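Local coordinates for protein iminosuccinate reductase (Paracoccus denitrificans, PDB 6RQA) that catalyses the NADH-dependent reduction of iminosuccinate to L-aspartate, regenerating the amino donor for glyoxylate assimilation through the beta-hydroxyaspartate cycle, at residues A[148-153]-A[175-180]; A[162-167]-A[187-192]; A[212-217]-A[234-239]; A[226-231]-A[252-257]. All blocks are in the same frame, centred on the assembly; numbering follows the deposited sequence.

How the contacts relate
From the N terminus, the chain enters the nucleotide-binding domain along strand 150-154, and contact 1 closes the first loop when strand 175-179 comes back beside it. Contact 2 opens inside that loop, on helix 158-170, and closes beyond it on helix 186-195, so the two cross; Met164 packs on Met153 and Val176, tying helix to sheet. The chain then returns to the middle of the sheet at 212-217, whose Val214 O probably accepts a hydrogen bond from Gly152 N. Contact 3 pairs this strand with 235-239. Contact 4 starts within its loop, at 226-231, and ends past it at 252-257, a second crossing, with Ile237 packed against Leu226, Val231 and Leu254.

Contact 1 (A[148-153]-A[175-180]); sequences AKVLGM and KVIGWN. With NAD (nicotinamide-adenine-dinucleotide), chain C.
Trp179 bonds through its backbone N to Met153 O at 2.9 Å, while its flat indole leads away onto Leu205 and Leu208 of helix 205-211. Four more backbone bonds make up the parallel ladder of this Rossmann beta-alpha-beta unit: Met153 N to Ile177 O, Ile177 N to Leu151 O, Leu151 N to Lys175 O and, at its start, the longer Lys175 N to Lys149 O at 3.3 Å. On the sheet face carrying Val150, Lys175 and Ile177, Val150 CG1 meets Ile177 CD1 at 3.8 Å, the two side chains at about a right angle. On the face of Leu151, Val176 and Met153, Met153 CG lies 4.0 Å from Val176 CG1, and its chain then bends away at both following torsions. Beyond the strand end Asn180, an NAD-binding residue, puts its amide beside the O2B hydroxyl of the adenosine ribose. Its OD1 accepts from Ala156 N and its ND2 donates to His182 O, an anchorage that should fix how the amide faces the cofactor.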
loop_
_atom_site.group_PDB
_atom_site.type_symbol
_atom_site.label_atom_id
_atom_site.label_comp_id
_atom_site.label_asym_id
_atom_site.label_seq_id
_atom_site.Cartn_x
_atom_site.Cartn_y
_atom_site.Cartn_z
ATOM N N ALA A 148 -24.509 23.165 -23.455
ATOM C CA ALA A 148 -25.252 22.604 -22.333
ATOM C C ALA A 148 -25.715 23.725 -21.412
ATOM O O ALA A 148 -24.898 24.505 -20.911
ATOM C CB ALA A 148 -24.390 21.600 -21.573
ATOM N N LYS A 149 -27.026 23.808 -21.189
ATOM C CA LYS A 149 -27.618 24.900 -20.430
ATOM C C LYS A 149 -28.090 24.501 -19.041
ATOM O O LYS A 149 -28.138 25.357 -18.155
ATOM C CB LYS A 149 -28.804 25.496 -21.200
ATOM C CG LYS A 149 -28.497 25.807 -22.658
ATOM C CD LYS A 149 -29.764 26.067 -23.458
ATOM C CE LYS A 149 -30.337 27.444 -23.171
ATOM N NZ LYS A 149 -29.442 28.526 -23.666
ATOM N N VAL A 150 -28.434 23.232 -18.827
ATOM C CA VAL A 150 -29.008 22.770 -17.570
ATOM C C VAL A 150 -28.142 21.650 -17.015
ATOM O O VAL A 150 -27.874 20.661 -17.707
ATOM C CB VAL A 150 -30.461 22.293 -17.751
ATOM C CG1 VAL A 150 -30.992 21.712 -16.449
ATOM C CG2 VAL A 150 -31.338 23.439 -18.228
ATOM N N LEU A 151 -27.717 21.803 -15.764
ATOM C CA LEU A 151 -26.924 20.804 -15.063
ATOM C C LEU A 151 -27.820 20.018 -14.115
ATOM O O LEU A 151 -28.561 20.608 -13.323
ATOM C CB LEU A 151 -25.785 21.465 -14.287
ATOM C CG LEU A 151 -24.958 20.563 -13.369
ATOM C CD1 LEU A 151 -24.177 19.541 -14.181
ATOM C CD2 LEU A 151 -24.027 21.393 -12.501
ATOM N N GLY A 152 -27.750 18.692 -14.200
ATOM C CA GLY A 152 -28.548 17.839 -13.340
ATOM C C GLY A 152 -27.728 17.136 -12.278
ATOM O O GLY A 152 -26.790 16.401 -12.597
ATOM N N MET A 153 -28.074 17.354 -11.012
ATOM C CA MET A 153 -27.357 16.774 -9.883
ATOM C C MET A 153 -28.184 15.640 -9.294
ATOM O O MET A 153 -29.295 15.868 -8.804
ATOM C CB MET A 153 -27.065 17.829 -8.814
ATOM C CG MET A 153 -26.141 18.942 -9.269
ATOM S SD MET A 153 -24.481 18.358 -9.659
ATOM C CE MET A 153 -23.987 17.657 -8.086
ATOM N N LYS A 175 -28.975 26.895 -15.365
ATOM C CA LYS A 175 -29.880 26.402 -14.339
ATOM C C LYS A 175 -29.332 25.093 -13.792
ATOM O O LYS A 175 -28.635 24.355 -14.493
ATOM C CB LYS A 175 -31.296 26.209 -14.899
ATOM C CG LYS A 175 -32.351 25.861 -13.864
ATOM C CD LYS A 175 -33.705 25.640 -14.518
ATOM C CE LYS A 175 -34.761 25.285 -13.485
ATOM N NZ LYS A 175 -36.093 25.060 -14.112
ATOM N N VAL A 176 -29.643 24.816 -12.527
ATOM C CA VAL A 176 -29.265 23.569 -11.873
ATOM C C VAL A 176 -30.526 22.926 -11.318
ATOM O O VAL A 176 -31.234 23.536 -10.510
ATOM C CB VAL A 176 -28.237 23.791 -10.750
ATOM C CG1 VAL A 176 -27.858 22.461 -10.111
ATOM C CG2 VAL A 176 -27.003 24.502 -11.284
ATOM N N ILE A 177 -30.812 21.702 -11.755
ATOM C CA ILE A 177 -31.901 20.898 -11.213
ATOM C C ILE A 177 -31.292 19.724 -10.461
ATOM O O ILE A 177 -30.274 19.162 -10.887
ATOM C CB ILE A 177 -32.866 20.415 -12.315
ATOM C CG1 ILE A 177 -32.103 19.677 -13.418
ATOM C CG2 ILE A 177 -33.647 21.589 -12.892
ATOM C CD1 ILE A 177 -32.989 19.169 -14.538
ATOM N N GLY A 178 -31.904 19.361 -9.336
ATOM C CA GLY A 178 -31.337 18.349 -8.471
ATOM C C GLY A 178 -32.384 17.364 -7.993
ATOM O O GLY A 178 -33.581 17.657 -7.945
ATOM N N TRP A 179 -31.900 16.175 -7.639
ATOM C CA TRP A 179 -32.727 15.126 -7.062
ATOM C C TRP A 179 -31.878 14.341 -6.073
ATOM O O TRP A 179 -30.682 14.132 -6.301
ATOM C CB TRP A 179 -33.294 14.193 -8.138
ATOM C CG TRP A 179 -34.125 13.070 -7.585
ATOM C CD1 TRP A 179 -35.472 13.080 -7.359
ATOM C CD2 TRP A 179 -33.663 11.771 -7.190
ATOM N NE1 TRP A 179 -35.875 11.871 -6.848
ATOM C CE2 TRP A 179 -34.784 11.050 -6.735
ATOM C CE3 TRP A 179 -32.410 11.150 -7.178
ATOM C CZ2 TRP A 179 -34.690 9.739 -6.272
ATOM C CZ3 TRP A 179 -32.320 9.848 -6.718
ATOM C CH2 TRP A 179 -33.453 9.157 -6.271
ATOM N N ASN A 180 -32.498 13.912 -4.975
ATOM C CA ASN A 180 -31.798 13.186 -3.931
ATOM C C ASN A 180 -32.716 12.108 -3.371
ATOM O O ASN A 180 -33.923 12.346 -3.208
ATOM C CB ASN A 180 -31.350 14.126 -2.802
ATOM C CG ASN A 180 -30.262 13.524 -1.935
ATOM O OD1 ASN A 180 -29.303 12.938 -2.438
ATOM N ND2 ASN A 180 -30.408 13.665 -0.624
HETATM P PA NAD C . -22.450 10.937 1.384
HETATM O O1A NAD C . -22.902 9.732 2.161
HETATM O O2A NAD C . -22.121 12.326 1.826
HETATM O O5B NAD C . -23.917 11.211 0.500
HETATM C C5B NAD C . -24.385 9.981 0.104
HETATM C C4B NAD C . -25.617 10.183 -0.739
HETATM O O4B NAD C . -25.989 8.930 -1.283
HETATM C C3B NAD C . -26.711 10.604 0.238
HETATM O O3B NAD C . -26.658 11.993 0.254
HETATM C C2B NAD C . -27.970 10.065 -0.452
HETATM O O2B NAD C . -28.480 10.959 -1.384
HETATM C C1B NAD C . -27.410 8.820 -1.250
HETATM N N9A NAD C . -27.703 7.563 -0.552
HETATM C C8A NAD C . -27.326 7.127 0.731
HETATM N N7A NAD C . -27.785 5.909 1.019
HETATM C C5A NAD C . -28.496 5.521 -0.132
HETATM C C6A NAD C . -29.217 4.344 -0.465
HETATM N N6A NAD C . -29.297 3.325 0.437
HETATM N N1A NAD C . -29.830 4.228 -1.687
HETATM C C2A NAD C . -29.705 5.296 -2.537
HETATM N N3A NAD C . -29.056 6.468 -2.364
HETATM C C4A NAD C . -28.455 6.544 -1.126
HETATM O O3 NAD C . -21.403 10.188 0.415
HETATM P PN NAD C . -20.347 11.135 -0.297
HETATM O O1N NAD C . -20.790 12.418 -0.954
HETATM O O2N NAD C . -19.144 10.843 0.527
HETATM O O5D NAD C . -19.815 10.255 -1.752
HETATM C C5D NAD C . -20.900 9.571 -2.209
HETATM C C4D NAD C . -20.422 8.518 -3.177
HETATM O O4D NAD C . -19.281 9.041 -3.891
HETATM C C3D NAD C . -19.913 7.316 -2.326
HETATM O O3D NAD C . -20.509 6.192 -2.869
HETATM C C2D NAD C . -18.393 7.333 -2.577
HETATM O O2D NAD C . -17.831 6.076 -2.741
HETATM C C1D NAD C . -18.379 7.985 -3.980
HETATM N N1N NAD C . -17.010 8.582 -4.245
HETATM C C2N NAD C . -16.516 8.405 -5.504
HETATM C C3N NAD C . -15.263 8.924 -5.825
HETATM C C7N NAD C . -14.800 8.687 -7.225
HETATM O O7N NAD C . -13.712 9.086 -7.624
HETATM N N7N NAD C . -15.658 7.997 -8.046
HETATM C C4N NAD C . -14.531 9.612 -4.858
HETATM C C5N NAD C . -15.059 9.776 -3.582
HETATM C C6N NAD C . -16.319 9.251 -3.272
#

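Contact 2 (A[162-167]-A[187-192])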
loop_
_atom_site.group_PDB
_atom_site.type_symbol
_atom_site.label_atom_id
_atom_site.label_comp_id
_atom_site.label_asym_id
_atom_site.label_seq_id
_atom_site.Cartn_x
_atom_site.Cartn_y
_atom_site.Cartn_z
ATOM N N PHE A 162 -18.826 20.009 -4.113
ATOM C CA PHE A 162 -17.597 20.119 -4.892
ATOM C C PHE A 162 -17.849 19.811 -6.362
ATOM O O PHE A 162 -17.256 20.441 -7.246
ATOM C CB PHE A 162 -16.528 19.187 -4.320
ATOM C CG PHE A 162 -16.200 19.458 -2.881
ATOM C CD1 PHE A 162 -15.231 20.386 -2.543
ATOM C CD2 PHE A 162 -16.864 18.790 -1.866
ATOM C CE1 PHE A 162 -14.929 20.642 -1.220
ATOM C CE2 PHE A 162 -16.566 19.041 -0.542
ATOM C CZ PHE A 162 -15.597 19.968 -0.219
ATOM N N GLN A 163 -18.730 18.849 -6.644
ATOM C CA GLN A 163 -19.042 18.519 -8.030
ATOM C C GLN A 163 -19.704 19.694 -8.739
ATOM O O GLN A 163 -19.399 19.978 -9.903
ATOM C CB GLN A 163 -19.941 17.283 -8.088
ATOM C CG GLN A 163 -19.372 16.055 -7.387
ATOM C CD GLN A 163 -18.148 15.485 -8.083
ATOM O OE1 GLN A 163 -18.023 15.554 -9.305
ATOM N NE2 GLN A 163 -17.238 14.915 -7.301
ATOM N N MET A 164 -20.605 20.397 -8.049
ATOM C CA MET A 164 -21.307 21.511 -8.679
ATOM C C MET A 164 -20.370 22.688 -8.925
ATOM O O MET A 164 -20.444 23.338 -9.976
ATOM C CB MET A 164 -22.497 21.939 -7.818
ATOM C CG MET A 164 -23.411 22.954 -8.491
ATOM S SD MET A 164 -24.801 23.469 -7.461
ATOM C CE MET A 164 -25.600 21.899 -7.158
ATOM N N ARG A 165 -19.482 22.978 -7.972
ATOM C CA ARG A 165 -18.550 24.086 -8.150
ATOM C C ARG A 165 -17.578 23.816 -9.292
ATOM O O ARG A 165 -17.288 24.714 -10.092
ATOM C CB ARG A 165 -17.790 24.355 -6.850
ATOM C CG ARG A 165 -18.592 25.125 -5.813
ATOM C CD ARG A 165 -17.713 25.588 -4.661
ATOM N NE ARG A 165 -17.400 24.509 -3.729
ATOM C CZ ARG A 165 -18.075 24.276 -2.608
ATOM N NH1 ARG A 165 -19.099 25.049 -2.275
ATOM N NH2 ARG A 165 -17.722 23.271 -1.817
ATOM N N ALA A 166 -17.067 22.587 -9.389
ATOM C CA ALA A 166 -16.128 22.267 -10.460
ATOM C C ALA A 166 -16.811 22.259 -11.821
ATOM O O ALA A 166 -16.192 22.626 -12.827
ATOM C CB ALA A 166 -15.459 20.920 -10.189
ATOM N N ALA A 167 -18.082 21.854 -11.873
ATOM C CA ALA A 167 -18.797 21.835 -13.144
ATOM C C ALA A 167 -19.115 23.247 -13.618
ATOM O O ALA A 167 -18.992 23.550 -14.811
ATOM C CB ALA A 167 -20.076 21.009 -13.014
ATOM N N SER A 187 -31.041 21.023 0.304
ATOM C CA SER A 187 -30.620 22.371 0.672
ATOM C C SER A 187 -29.140 22.592 0.390
ATOM O O SER A 187 -28.716 23.728 0.151
ATOM C CB SER A 187 -30.925 22.632 2.147
ATOM O OG SER A 187 -30.338 21.639 2.971
ATOM N N ARG A 188 -28.340 21.522 0.411
ATOM C CA ARG A 188 -26.921 21.652 0.103
ATOM C C ARG A 188 -26.703 22.008 -1.363
ATOM O O ARG A 188 -25.780 22.761 -1.695
ATOM C CB ARG A 188 -26.191 20.358 0.462
ATOM C CG ARG A 188 -24.686 20.404 0.255
ATOM C CD ARG A 188 -24.013 19.226 0.940
ATOM N NE ARG A 188 -22.585 19.157 0.643
ATOM C CZ ARG A 188 -21.642 19.751 1.365
ATOM N NH1 ARG A 188 -20.367 19.635 1.019
ATOM N NH2 ARG A 188 -21.972 20.461 2.436
ATOM N N LEU A 189 -27.545 21.480 -2.256
ATOM C CA LEU A 189 -27.441 21.836 -3.667
ATOM C C LEU A 189 -27.904 23.266 -3.913
ATOM O O LEU A 189 -27.284 24.001 -4.690
ATOM C CB LEU A 189 -28.253 20.860 -4.519
ATOM C CG LEU A 189 -27.845 19.386 -4.469
ATOM C CD1 LEU A 189 -28.705 18.560 -5.416
ATOM C CD2 LEU A 189 -26.368 19.226 -4.798
ATOM N N ALA A 190 -28.993 23.681 -3.260
ATOM C CA ALA A 190 -29.499 25.034 -3.458
ATOM C C ALA A 190 -28.529 26.076 -2.916
ATOM O O ALA A 190 -28.318 27.119 -3.545
ATOM C CB ALA A 190 -30.871 25.184 -2.801
ATOM N N ASP A 191 -27.925 25.807 -1.756
ATOM C CA ASP A 191 -26.989 26.760 -1.165
ATOM C C ASP A 191 -25.794 26.999 -2.080
ATOM O O ASP A 191 -25.423 28.148 -2.347
ATOM C CB ASP A 191 -26.529 26.263 0.206
ATOM C CG ASP A 191 -27.598 26.416 1.272
ATOM O OD1 ASP A 191 -28.686 26.943 0.954
ATOM O OD2 ASP A 191 -27.351 26.012 2.427
ATOM N N THR A 192 -25.179 25.922 -2.576
ATOM C CA THR A 192 -24.032 26.078 -3.463
ATOM C C THR A 192 -24.440 26.656 -4.812
ATOM O O THR A 192 -23.659 27.389 -5.431
ATOM C CB THR A 192 -23.319 24.738 -3.646
ATOM O OG1 THR A 192 -24.238 23.768 -4.163
ATOM C CG2 THR A 192 -22.777 24.250 -2.314
#
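Met164 reaches across from helix 158-170 and ends between Leu189 and Thr192. Its CG stands anti to the backbone N (chi1 -171°) and the chain runs straight on to the sulfur, bending only at the last torsion; this carries CE to 3.6 Å from Leu189 CD2 and SD to 3.4 Å from Thr192 OG1. That hydroxyl lies 3.1 Å from both Arg188 O and Leu189 O, with one proton for the two carbonyls of its own helix. The methyl of Thr192, CG2, faces the other way and meets Arg165 NH1 at 3.8 Å. Further along, Arg188, extended from CG to NE, reaches across to helix 158-170 until NH1 is 4.2 Å from Phe162 CE2, with ring and guanidinium planes 51° apart. Arg165 NH2 lies 3.8 Å above one face of the same ring, offset toward its rim. In the next shell, Arg188 NH1 donates to His158 O and its NE weakly to Gly157 O, while Phe162 meets the His158 ring. Across the two helix segments themselves there is no hydrogen bond: the contact rests on apolar and sulfur packing, with the two arginines at its rim. The polar link runs through Arg188 to the start of helix 158-170, where His158 binds NAD, and its charge would probably make the surroundings of the cofactor more positive.

Contact 3 (A[212-217]-A[234-239]); sequences ADVIVS and PTHIAA
At the heart of the Rossmann-type parallel sheet, strands 214-217 and 235-239 lie side by side with their axes 15° apart, and the chain between them contains no helix. Four backbone bonds zip them together: His236 N to Asp213 O, Ile215 N to His236 O, Ala238 N to Ile215 O and Ser217 N to Ala238 O. Val214, Val216, His236 and Ala238 share the face covered by helix 125-143, where Val216 CG2 touches Ala238 CB at 3.9 Å. His236 is held at both ring nitrogens, ND1 by Thr308 and NE2 by Ser139. On the other face Ile215 CD1 packs 3.7 Å from Thr235 CG2, and Ile215 CG2 meets Ile237 CG2 at 4.3 Å. Ser217 has OG between its backbone N and carbonyl carbon (chi1 57°), which sets the hydroxyl, hydrogen-bonded to Glu249, 3.4 Å from Ala239 CA.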
loop_
_atom_site.group_PDB
_atom_site.type_symbol
_atom_site.label_atom_id
_atom_site.label_comp_id
_atom_site.label_asym_id
_atom_site.label_seq_id
_atom_site.Cartn_x
_atom_site.Cartn_y
_atom_site.Cartn_z
ATOM N N ALA A 212 -31.894 17.897 -18.162
ATOM C CA ALA A 212 -30.500 18.145 -17.817
ATOM C C ALA A 212 -29.606 17.728 -18.978
ATOM O O ALA A 212 -29.606 16.561 -19.383
ATOM C CB ALA A 212 -30.112 17.398 -16.543
ATOM N N ASP A 213 -28.847 18.688 -19.511
ATOM C CA ASP A 213 -27.897 18.392 -20.575
ATOM C C ASP A 213 -26.655 17.692 -20.041
ATOM O O ASP A 213 -26.076 16.848 -20.734
ATOM C CB ASP A 213 -27.512 19.683 -21.297
ATOM C CG ASP A 213 -28.720 20.520 -21.677
ATOM O OD1 ASP A 213 -29.748 19.932 -22.080
ATOM O OD2 ASP A 213 -28.647 21.762 -21.564
ATOM N N VAL A 214 -26.237 18.029 -18.824
ATOM C CA VAL A 214 -25.140 17.359 -18.137
ATOM C C VAL A 214 -25.672 16.839 -16.811
ATOM O O VAL A 214 -26.290 17.591 -16.047
ATOM C CB VAL A 214 -23.941 18.299 -17.917
ATOM C CG1 VAL A 214 -22.879 17.615 -17.069
ATOM C CG2 VAL A 214 -23.362 18.737 -19.251
ATOM N N ILE A 215 -25.441 15.557 -16.542
ATOM C CA ILE A 215 -25.912 14.903 -15.328
ATOM C C ILE A 215 -24.703 14.393 -14.559
ATOM O O ILE A 215 -23.826 13.738 -15.134
ATOM C CB ILE A 215 -26.887 13.751 -15.641
ATOM C CG1 ILE A 215 -28.126 14.282 -16.366
ATOM C CG2 ILE A 215 -27.290 13.031 -14.364
ATOM C CD1 ILE A 215 -29.133 13.209 -16.716
ATOM N N VAL A 216 -24.657 14.697 -13.265
ATOM C CA VAL A 216 -23.594 14.243 -12.376
ATOM C C VAL A 216 -24.240 13.531 -11.197
ATOM O O VAL A 216 -24.979 14.150 -10.423
ATOM C CB VAL A 216 -22.711 15.403 -11.888
ATOM C CG1 VAL A 216 -21.720 14.908 -10.848
ATOM C CG2 VAL A 216 -21.985 16.044 -13.060
ATOM N N SER A 217 -23.967 12.236 -11.065
ATOM C CA SER A 217 -24.477 11.424 -9.969
ATOM C C SER A 217 -23.337 11.112 -9.009
ATOM O O SER A 217 -22.246 10.726 -9.440
ATOM C CB SER A 217 -25.108 10.131 -10.489
ATOM O OG SER A 217 -24.179 9.379 -11.253
ATOM N N PRO A 234 -29.772 14.828 -26.226
ATOM C CA PRO A 234 -28.327 14.802 -25.957
ATOM C C PRO A 234 -28.039 15.027 -24.479
ATOM O O PRO A 234 -28.498 16.003 -23.880
ATOM C CB PRO A 234 -27.784 15.945 -26.823
ATOM C CG PRO A 234 -28.818 16.147 -27.883
ATOM C CD PRO A 234 -30.131 15.848 -27.225
ATOM N N THR A 235 -27.267 14.114 -23.893
ATOM C CA THR A 235 -26.996 14.141 -22.464
ATOM C C THR A 235 -25.634 13.518 -22.191
ATOM O O THR A 235 -25.289 12.488 -22.773
ATOM C CB THR A 235 -28.080 13.390 -21.678
ATOM O OG1 THR A 235 -29.356 14.000 -21.911
ATOM C CG2 THR A 235 -27.781 13.411 -20.187
ATOM N N HIS A 236 -24.865 14.153 -21.311
ATOM C CA HIS A 236 -23.639 13.579 -20.773
ATOM C C HIS A 236 -23.852 13.252 -19.302
ATOM O O HIS A 236 -24.269 14.116 -18.524
ATOM C CB HIS A 236 -22.454 14.532 -20.933
ATOM C CG HIS A 236 -21.239 14.108 -20.168
ATOM N ND1 HIS A 236 -20.616 12.894 -20.373
ATOM C CD2 HIS A 236 -20.539 14.728 -19.189
ATOM C CE1 HIS A 236 -19.582 12.789 -19.557
ATOM N NE2 HIS A 236 -19.512 13.888 -18.828
ATOM N N ILE A 237 -23.564 12.010 -18.926
ATOM C CA ILE A 237 -23.785 11.522 -17.570
ATOM C C ILE A 237 -22.424 11.237 -16.950
ATOM O O ILE A 237 -21.706 10.331 -17.389
ATOM C CB ILE A 237 -24.673 10.271 -17.551
ATOM C CG1 ILE A 237 -25.967 10.523 -18.328
ATOM C CG2 ILE A 237 -24.978 9.861 -16.118
ATOM C CD1 ILE A 237 -26.865 9.309 -18.429
ATOM N N ALA A 238 -22.068 12.006 -15.923
ATOM C CA ALA A 238 -20.828 11.797 -15.179
ATOM C C ALA A 238 -21.169 10.970 -13.942
ATOM O O ALA A 238 -21.515 11.505 -12.889
ATOM C CB ALA A 238 -20.179 13.126 -14.816
ATOM N N ALA A 239 -21.074 9.648 -14.081
ATOM C CA ALA A 239 -21.371 8.728 -12.986
ATOM C C ALA A 239 -20.146 8.615 -12.088
ATOM O O ALA A 239 -19.137 8.017 -12.471
ATOM C CB ALA A 239 -21.785 7.365 -13.531
HETATM O O HOH W 1 -31.509 17.332 -23.057
#

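Contact 4 (A[226-231]-A[252-257])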
loop_
_atom_site.group_PDB
_atom_site.type_symbol
_atom_site.label_atom_id
_atom_site.label_comp_id
_atom_site.label_asym_id
_atom_site.label_seq_id
_atom_site.Cartn_x
_atom_site.Cartn_y
_atom_site.Cartn_z
ATOM N N LEU A 226 -31.371 6.526 -12.075
ATOM C CA LEU A 226 -31.675 7.099 -13.381
ATOM C C LEU A 226 -31.949 5.967 -14.363
ATOM O O LEU A 226 -31.052 5.182 -14.684
ATOM C CB LEU A 226 -30.519 7.977 -13.850
ATOM C CG LEU A 226 -30.747 8.831 -15.099
ATOM C CD1 LEU A 226 -31.893 9.809 -14.882
ATOM C CD2 LEU A 226 -29.472 9.570 -15.477
ATOM N N MET A 227 -33.189 5.874 -14.832
ATOM C CA MET A 227 -33.606 4.776 -15.688
ATOM C C MET A 227 -33.309 5.083 -17.153
ATOM O O MET A 227 -32.939 6.200 -17.524
ATOM C CB MET A 227 -35.092 4.483 -15.491
ATOM C CG MET A 227 -35.447 4.091 -14.067
ATOM S SD MET A 227 -34.403 2.755 -13.453
ATOM C CE MET A 227 -34.809 1.447 -14.605
ATOM N N ASN A 228 -33.481 4.061 -17.993
ATOM C CA ASN A 228 -33.148 4.191 -19.407
ATOM C C ASN A 228 -34.054 5.204 -20.099
ATOM O O ASN A 228 -33.576 6.089 -20.818
ATOM C CB ASN A 228 -33.241 2.829 -20.094
ATOM C CG ASN A 228 -32.827 2.883 -21.549
ATOM O OD1 ASN A 228 -31.967 3.678 -21.931
ATOM N ND2 ASN A 228 -33.440 2.041 -22.370
ATOM N N GLU A 229 -35.366 5.089 -19.897
ATOM C CA GLU A 229 -36.305 5.993 -20.546
ATOM C C GLU A 229 -36.367 7.366 -19.890
ATOM O O GLU A 229 -37.053 8.251 -20.414
ATOM C CB GLU A 229 -37.702 5.368 -20.576
ATOM C CG GLU A 229 -37.829 4.178 -21.517
ATOM C CD GLU A 229 -37.346 4.490 -22.924
ATOM O OE1 GLU A 229 -36.161 4.229 -23.223
ATOM O OE2 GLU A 229 -38.151 5.001 -23.731
ATOM N N HIS A 230 -35.673 7.569 -18.768
ATOM C CA HIS A 230 -35.602 8.900 -18.175
ATOM C C HIS A 230 -34.789 9.845 -19.051
ATOM O O HIS A 230 -35.200 10.983 -19.305
ATOM C CB HIS A 230 -34.997 8.823 -16.771
ATOM C CG HIS A 230 -35.941 8.314 -15.727
ATOM N ND1 HIS A 230 -35.519 7.893 -14.486
ATOM C CD2 HIS A 230 -37.287 8.168 -15.737
ATOM C CE1 HIS A 230 -36.563 7.502 -13.777
ATOM N NE2 HIS A 230 -37.648 7.660 -14.513
ATOM N N VAL A 231 -33.632 9.386 -19.525
ATOM C CA VAL A 231 -32.730 10.239 -20.290
ATOM C C VAL A 231 -33.297 10.445 -21.688
ATOM O O VAL A 231 -33.543 9.483 -22.425
ATOM C CB VAL A 231 -31.322 9.632 -20.347
ATOM C CG1 VAL A 231 -30.387 10.538 -21.132
ATOM C CG2 VAL A 231 -30.794 9.397 -18.943
ATOM N N PRO A 252 -28.714 -0.462 -16.244
ATOM C CA PRO A 252 -27.787 -1.089 -17.202
ATOM C C PRO A 252 -28.217 -0.945 -18.653
ATOM O O PRO A 252 -27.356 -0.927 -19.542
ATOM C CB PRO A 252 -27.773 -2.557 -16.756
ATOM C CG PRO A 252 -28.079 -2.499 -15.297
ATOM C CD PRO A 252 -29.051 -1.363 -15.127
ATOM N N ALA A 253 -29.521 -0.838 -18.920
ATOM C CA ALA A 253 -29.973 -0.591 -20.286
ATOM C C ALA A 253 -29.547 0.793 -20.762
ATOM O O ALA A 253 -29.188 0.970 -21.932
ATOM C CB ALA A 253 -31.490 -0.746 -20.374
ATOM N N LEU A 254 -29.587 1.786 -19.870
ATOM C CA LEU A 254 -29.092 3.115 -20.214
ATOM C C LEU A 254 -27.587 3.095 -20.452
ATOM O O LEU A 254 -27.086 3.767 -21.360
ATOM C CB LEU A 254 -29.448 4.105 -19.105
ATOM C CG LEU A 254 -28.814 5.495 -19.165
ATOM C CD1 LEU A 254 -29.287 6.254 -20.397
ATOM C CD2 LEU A 254 -29.120 6.273 -17.895
ATOM N N VAL A 255 -26.855 2.325 -19.644
ATOM C CA VAL A 255 -25.417 2.190 -19.838
ATOM C C VAL A 255 -25.112 1.504 -21.164
ATOM O O VAL A 255 -24.085 1.783 -21.795
ATOM C CB VAL A 255 -24.799 1.430 -18.647
ATOM C CG1 VAL A 255 -23.290 1.325 -18.791
ATOM C CG2 VAL A 255 -25.170 2.109 -17.336
ATOM N N ALA A 256 -25.999 0.617 -21.619
ATOM C CA ALA A 256 -25.714 -0.160 -22.821
ATOM C C ALA A 256 -25.808 0.681 -24.088
ATOM O O ALA A 256 -25.108 0.398 -25.067
ATOM C CB ALA A 256 -26.659 -1.358 -22.909
ATOM N N ARG A 257 -26.655 1.711 -24.100
ATOM C CA ARG A 257 -26.872 2.511 -25.299
ATOM C C ARG A 257 -26.035 3.786 -25.322
ATOM O O ARG A 257 -26.234 4.629 -26.202
ATOM C CB ARG A 257 -28.359 2.851 -25.448
ATOM C CG ARG A 257 -28.846 4.036 -24.624
ATOM C CD ARG A 257 -30.263 4.415 -25.034
ATOM N NE ARG A 257 -30.503 5.855 -24.972
ATOM C CZ ARG A 257 -31.126 6.471 -23.973
ATOM N NH1 ARG A 257 -31.580 5.774 -22.940
ATOM N NH2 ARG A 257 -31.303 7.785 -24.007
#
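Ala253 begins the contact, its CB resting against the aliphatic base of Asn228, 4.0 Å from Asn228 CB, with Asn228 ND2 alongside; just before the helix, Asp251 accepts from Asn228 N. One residue on from Ala253, Leu254 carries the apolar part. Its CB sits 3.7 Å from Asn228 CA, and the branched end pushes into the bend of the loop: CD2 lies 3.7 Å from Val231 CG2, near Met227 O, and 4.1 Å from Leu226 CD2. Val231 crosses Leu254 at about a right angle, and Ile237 of the sheet packs on both. Arg257, just past the helix, returns to the loop. Its NH1 donates to Asn228 O at 2.9 Å and its NH2 to Val231 O at 3.2 Å. Both donors stand above the carbonyl planes, by 36° and 53°, so neither uses a lone pair squarely. The Asn228 side-chain oxygen also lies by NH1, at a distance too short to trust. One guanidinium thus spans two main-chain carbonyls, fastening the loop that leads into strand 235-239 to short helix 252-256, over the Ile237 side of the Rossmann-type parallel sheet.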